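Nitroreductase family protein (Sphingopyxis sp., PDB 7DP1) probably reduces nitro groups of dinitroaniline herbicides, using a bound flavin mononucleotide and NADPH as the electron donor. Local coordinates at residues A134-F139 with L201-A206; P174-A179 with I196-L201. The protein carries 1 engineered substitution. All coordinates share one frame; numbering follows the deposited sequence.

Interaction 1 (A134-F139 with L201-A206)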
# COMPACT_ATOMS: atom_id res chain seq x y z
N ALA A 134 12.57 17.47 8.31
CA ALA A 134 11.68 17.80 7.21
C ALA A 134 10.76 18.96 7.60
O ALA A 134 10.30 19.04 8.74
CB ALA A 134 10.87 16.60 6.81
N PRO A 135 10.51 19.87 6.65
CA PRO A 135 9.67 21.06 6.87
C PRO A 135 8.18 20.76 6.90
O PRO A 135 7.41 21.56 7.43
CB PRO A 135 10.02 21.95 5.68
CG PRO A 135 10.38 20.99 4.61
CD PRO A 135 11.10 19.86 5.30
N VAL A 136 7.78 19.62 6.34
CA VAL A 136 6.38 19.25 6.20
C VAL A 136 6.16 17.85 6.75
O VAL A 136 7.00 16.97 6.57
CB VAL A 136 5.93 19.29 4.71
CG1 VAL A 136 4.60 18.59 4.50
CG2 VAL A 136 5.88 20.75 4.19
N MET A 137 5.05 17.64 7.46
CA MET A 137 4.73 16.30 7.94
C MET A 137 3.27 15.95 7.62
O MET A 137 2.36 16.70 7.97
CB MET A 137 4.97 16.17 9.46
CG MET A 137 4.47 14.86 10.06
SD MET A 137 5.45 13.42 9.50
CE MET A 137 7.07 13.96 10.06
N LEU A 138 3.08 14.83 6.93
CA LEU A 138 1.74 14.32 6.60
C LEU A 138 1.39 13.21 7.55
O LEU A 138 2.11 12.21 7.66
CB LEU A 138 1.69 13.80 5.16
CG LEU A 138 0.41 13.11 4.68
CD1 LEU A 138 0.18 13.44 3.23
CD2 LEU A 138 0.51 11.60 4.85
N PHE A 139 0.23 13.33 8.17
CA PHE A 139 -0.28 12.28 9.03
C PHE A 139 -1.43 11.60 8.33
O PHE A 139 -2.47 12.22 8.03
CB PHE A 139 -0.71 12.83 10.38
CG PHE A 139 0.43 13.26 11.25
CD1 PHE A 139 1.22 12.31 11.87
CD2 PHE A 139 0.71 14.60 11.45
CE1 PHE A 139 2.29 12.69 12.68
CE2 PHE A 139 1.76 15.00 12.25
CZ PHE A 139 2.56 14.04 12.88
N LEU A 201 4.31 10.80 7.38
CA LEU A 201 5.21 10.81 6.22
C LEU A 201 5.98 12.13 6.26
O LEU A 201 5.42 13.20 6.03
CB LEU A 201 4.44 10.65 4.90
CG LEU A 201 5.23 10.65 3.57
CD1 LEU A 201 6.01 9.33 3.34
CD2 LEU A 201 4.34 11.00 2.35
N ALA A 202 7.25 12.08 6.64
CA ALA A 202 8.06 13.29 6.63
C ALA A 202 8.30 13.67 5.19
O ALA A 202 8.61 12.81 4.37
CB ALA A 202 9.36 13.07 7.36
N ILE A 203 8.16 14.96 4.86
CA ILE A 203 8.30 15.43 3.47
C ILE A 203 9.23 16.62 3.34
O ILE A 203 9.11 17.59 4.10
CB ILE A 203 6.93 15.82 2.88
CG1 ILE A 203 6.04 14.60 2.69
CG2 ILE A 203 7.09 16.47 1.51
CD1 ILE A 203 4.67 14.92 2.16
N GLY A 204 10.12 16.58 2.34
CA GLY A 204 11.03 17.69 2.10
C GLY A 204 12.04 17.43 1.00
O GLY A 204 11.92 16.45 0.25
N HIS A 205 13.03 18.32 0.91
CA HIS A 205 14.10 18.20 -0.05
C HIS A 205 15.25 17.43 0.58
O HIS A 205 15.74 17.80 1.65
CB HIS A 205 14.58 19.59 -0.49
CG HIS A 205 13.55 20.38 -1.24
ND1 HIS A 205 13.45 20.37 -2.62
CD2 HIS A 205 12.57 21.21 -0.81
CE1 HIS A 205 12.47 21.17 -3.00
NE2 HIS A 205 11.91 21.68 -1.92
N ALA A 206 15.68 16.35 -0.07
CA ALA A 206 16.75 15.51 0.47
C ALA A 206 18.12 16.19 0.54
O ALA A 206 18.55 16.85 -0.41
CB ALA A 206 16.86 14.24 -0.35

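Interaction 2 (P174-A179 with I196-L201). With FMN (flavin mononucleotide), chain C.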
# COMPACT_ATOMS: atom_id res chain seq x y z
N PRO A 174 8.46 7.61 5.28
CA PRO A 174 7.28 7.11 5.99
C PRO A 174 7.67 6.83 7.44
O PRO A 174 8.79 6.37 7.68
CB PRO A 174 6.91 5.84 5.23
CG PRO A 174 8.18 5.43 4.55
CD PRO A 174 8.94 6.66 4.26
N GLN A 175 6.81 7.15 8.39
CA GLN A 175 7.16 7.02 9.82
C GLN A 175 6.04 6.46 10.67
O GLN A 175 5.08 7.17 10.95
CB GLN A 175 7.55 8.37 10.41
CG GLN A 175 8.82 8.98 9.90
CD GLN A 175 9.18 10.20 10.73
OE1 GLN A 175 8.59 11.27 10.56
NE2 GLN A 175 10.12 10.04 11.66
N GLU A 176 6.18 5.23 11.13
CA GLU A 176 5.19 4.65 12.04
C GLU A 176 5.45 5.07 13.48
O GLU A 176 4.64 4.80 14.37
CB GLU A 176 5.20 3.14 11.94
CG GLU A 176 4.08 2.59 11.13
CD GLU A 176 4.43 1.25 10.51
OE1 GLU A 176 5.50 0.69 10.85
OE2 GLU A 176 3.63 0.77 9.69
N CYS A 177 6.59 5.71 13.71
CA CYS A 177 6.96 6.09 15.08
C CYS A 177 5.90 6.98 15.75
O CYS A 177 5.72 6.94 16.96
CB CYS A 177 8.32 6.80 15.07
SG CYS A 177 8.34 8.29 14.05
N TRP A 178 5.19 7.76 14.94
CA TRP A 178 4.14 8.66 15.45
C TRP A 178 2.96 7.89 16.04
O TRP A 178 2.26 8.39 16.94
CB TRP A 178 3.67 9.59 14.32
CG TRP A 178 4.79 10.49 13.83
CD1 TRP A 178 5.53 10.33 12.69
CD2 TRP A 178 5.35 11.63 14.51
NE1 TRP A 178 6.49 11.30 12.61
CE2 TRP A 178 6.40 12.12 13.71
CE3 TRP A 178 5.04 12.29 15.70
CZ2 TRP A 178 7.14 13.25 14.06
CZ3 TRP A 178 5.79 13.41 16.06
CH2 TRP A 178 6.82 13.88 15.25
N ALA A 179 2.73 6.67 15.56
CA ALA A 179 1.64 5.87 16.09
C ALA A 179 1.92 5.44 17.54
O ALA A 179 1.01 5.00 18.23
CB ALA A 179 1.39 4.63 15.19
N ILE A 196 -8.14 6.76 13.58
CA ILE A 196 -6.94 6.09 14.06
C ILE A 196 -5.76 6.53 13.20
O ILE A 196 -5.86 6.60 11.97
CB ILE A 196 -7.10 4.54 14.06
CG1 ILE A 196 -5.79 3.86 14.48
CG2 ILE A 196 -7.56 4.01 12.70
CD1 ILE A 196 -5.94 2.37 14.84
N LEU A 197 -4.65 6.85 13.85
CA LEU A 197 -3.48 7.29 13.11
C LEU A 197 -2.72 6.08 12.65
O LEU A 197 -2.35 5.25 13.48
CB LEU A 197 -2.58 8.17 13.99
CG LEU A 197 -1.23 8.58 13.37
CD1 LEU A 197 -1.43 9.50 12.18
CD2 LEU A 197 -0.31 9.23 14.41
N PHE A 198 -2.48 5.98 11.35
CA PHE A 198 -1.64 4.90 10.82
C PHE A 198 -0.17 5.31 10.87
O PHE A 198 0.65 4.69 11.54
CB PHE A 198 -2.08 4.51 9.39
CG PHE A 198 -1.03 3.75 8.58
CD1 PHE A 198 -0.22 2.80 9.15
CD2 PHE A 198 -0.90 3.99 7.22
CE1 PHE A 198 0.72 2.12 8.39
CE2 PHE A 198 0.02 3.30 6.46
CZ PHE A 198 0.84 2.38 7.05
N SER A 199 0.18 6.38 10.18
CA SER A 199 1.59 6.67 10.01
C SER A 199 1.82 8.13 9.70
O SER A 199 0.92 8.83 9.22
CB SER A 199 2.16 5.80 8.88
OG SER A 199 3.53 6.10 8.64
N GLY A 200 3.03 8.61 9.96
CA GLY A 200 3.40 9.92 9.45
C GLY A 200 4.16 9.72 8.16
O GLY A 200 4.57 8.60 7.84
N LEU A 201 4.31 10.80 7.38
CA LEU A 201 5.21 10.81 6.22
C LEU A 201 5.98 12.13 6.26
O LEU A 201 5.42 13.20 6.03
CB LEU A 201 4.44 10.65 4.90
CG LEU A 201 5.23 10.65 3.57
CD1 LEU A 201 6.01 9.33 3.34
CD2 LEU A 201 4.34 11.00 2.35
N1 FMN C . 11.77 4.50 9.03
C2 FMN C . 12.17 5.11 10.20
O2 FMN C . 13.34 5.43 10.36
N3 FMN C . 11.27 5.38 11.21
C4 FMN C . 9.95 5.04 11.07
O4 FMN C . 9.15 5.31 11.98
C4A FMN C . 9.54 4.41 9.89
N5 FMN C . 8.22 4.04 9.72
C5A FMN C . 7.80 3.43 8.55
C6 FMN C . 6.46 3.10 8.42
C7 FMN C . 6.01 2.48 7.26
C7M FMN C . 4.57 2.12 7.09
C8 FMN C . 6.91 2.20 6.24
C8M FMN C . 6.36 1.56 5.00
C9 FMN C . 8.26 2.54 6.37
C9A FMN C . 8.71 3.15 7.53
N10 FMN C . 10.04 3.50 7.71
C10 FMN C . 10.45 4.13 8.88
C1' FMN C . 11.06 3.26 6.65
C2' FMN C . 11.54 1.81 6.52
O2' FMN C . 12.50 1.55 7.51
C3' FMN C . 12.17 1.65 5.15
O3' FMN C . 11.12 1.69 4.21
C4' FMN C . 12.91 0.32 4.95
O4' FMN C . 14.05 0.19 5.78
C5' FMN C . 13.38 0.27 3.52
O5' FMN C . 14.25 1.36 3.32
P FMN C . 13.95 2.31 2.07
O1P FMN C . 14.82 3.53 2.17
O2P FMN C . 14.22 1.55 0.78
O3P FMN C . 12.48 2.70 2.10

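Interaction 1 (A134-F139 with L201-A206)
Met137 and Ala202 face each other as a non-hydrogen-bonded antiparallel pair in the central sheet of the nitroreductase fold. The side chain of Met137 leaves the backbone at CB on the face it shares with Ala202. CG lies anti to the backbone N (chi1 172°) and rests over the rim of one face of the Phe139 ring. Bends at chi2 and chi3 then turn the chain back across the neighbouring strand. Met137 SD comes to 3.5 Å from Leu201 O. Met137 CE ends 3.7 Å from Ala202 CB. Ala134 CB approaches the same Ala202 CB at 3.9 Å.

The pairs on either side are hydrogen-bonded. Leu138 N reaches Leu201 O at 3.0 Å in a nearly straight bond (177°), and Leu201 N returns to Leu138 O. Ile203 N donates to Val136 O at 2.9 Å, but the return bond from Val136 N to Ile203 O is weak. On the opposite face Val136 CG1 meets Ile203 CB, and Leu138 CD2 lies 4.0 Å from Leu201 CB. Helix 148-167 packs over Leu138 and Leu201. Every hydrogen bond between the two segments runs from backbone to backbone. The touching side chains are apolar, as expected for strands buried in a core.

Interaction 2 (P174-A179 with I196-L201)
Gly200 O accepts two hydrogen bonds, from Gln175 N at 2.7 Å and from Ser199 OG at 2.8 Å. The Gln175 donor stands above the carbonyl plane. Gly200 N returns a bond to Gln175 O, completing an antiparallel pair in the nitroreductase sheet. Next to it, Phe198 and Ser199 both face Leu140 in a classic beta bulge.

Strand 171-175 ends here and leads into residues that bind the flavin, with a 3-10 segment at 177-179. Glu176 N donates to FMN N5 at 2.8 Å, and Cys177 N donates to FMN O4. Pro174 CG packs against the flavin at C9. Behind Pro174, Leu201 CD1 lies 3.6 Å from Pro174 N. The Glu176 chain runs extended beyond CG beside the flavin. Glu176 OE2 comes to the edge of the Phe198 ring, 3.5 Å from Phe198 CE1 and near the ring plane. That oxygen is buried and has no polar partner in the model. Ser199 CB sits over the centre of one face of the same ring. Pro149 and Ala152 of the second subunit pack on Glu176 and Phe198.

Gln175 NE2 bonds to Asn128 O. Gln175 OE1 lies close to the plane of the Trp178 ring and takes a nearly straight bond (169°), 2.9 Å long, from Trp178 NE1, which stands above the Gln175 amide plane.

How the interactions relate
Both interactions are buried and share strand 195-204, with Leu201 common to the two. Interaction 1 joins it to strand 136-143 in the middle of the sheet. Interaction 2 joins it to strand 171-175, outermost within this chain, and to the 3-10 segment 177-179. Interaction 1 has no contact with another subunit, whereas interaction 2 lies beside FMN and the second subunit. Interaction 2 adds bonds to FMN and side-chain bonds within its segments, whereas the bonds across interaction 1 are all backbone. The two also touch directly. Met137 CE packs 3.1 Å from Gln175 OE1, and the rings of Phe139 and Trp178 meet edge-to-face. The apolar core thus backs residues of the flavin site.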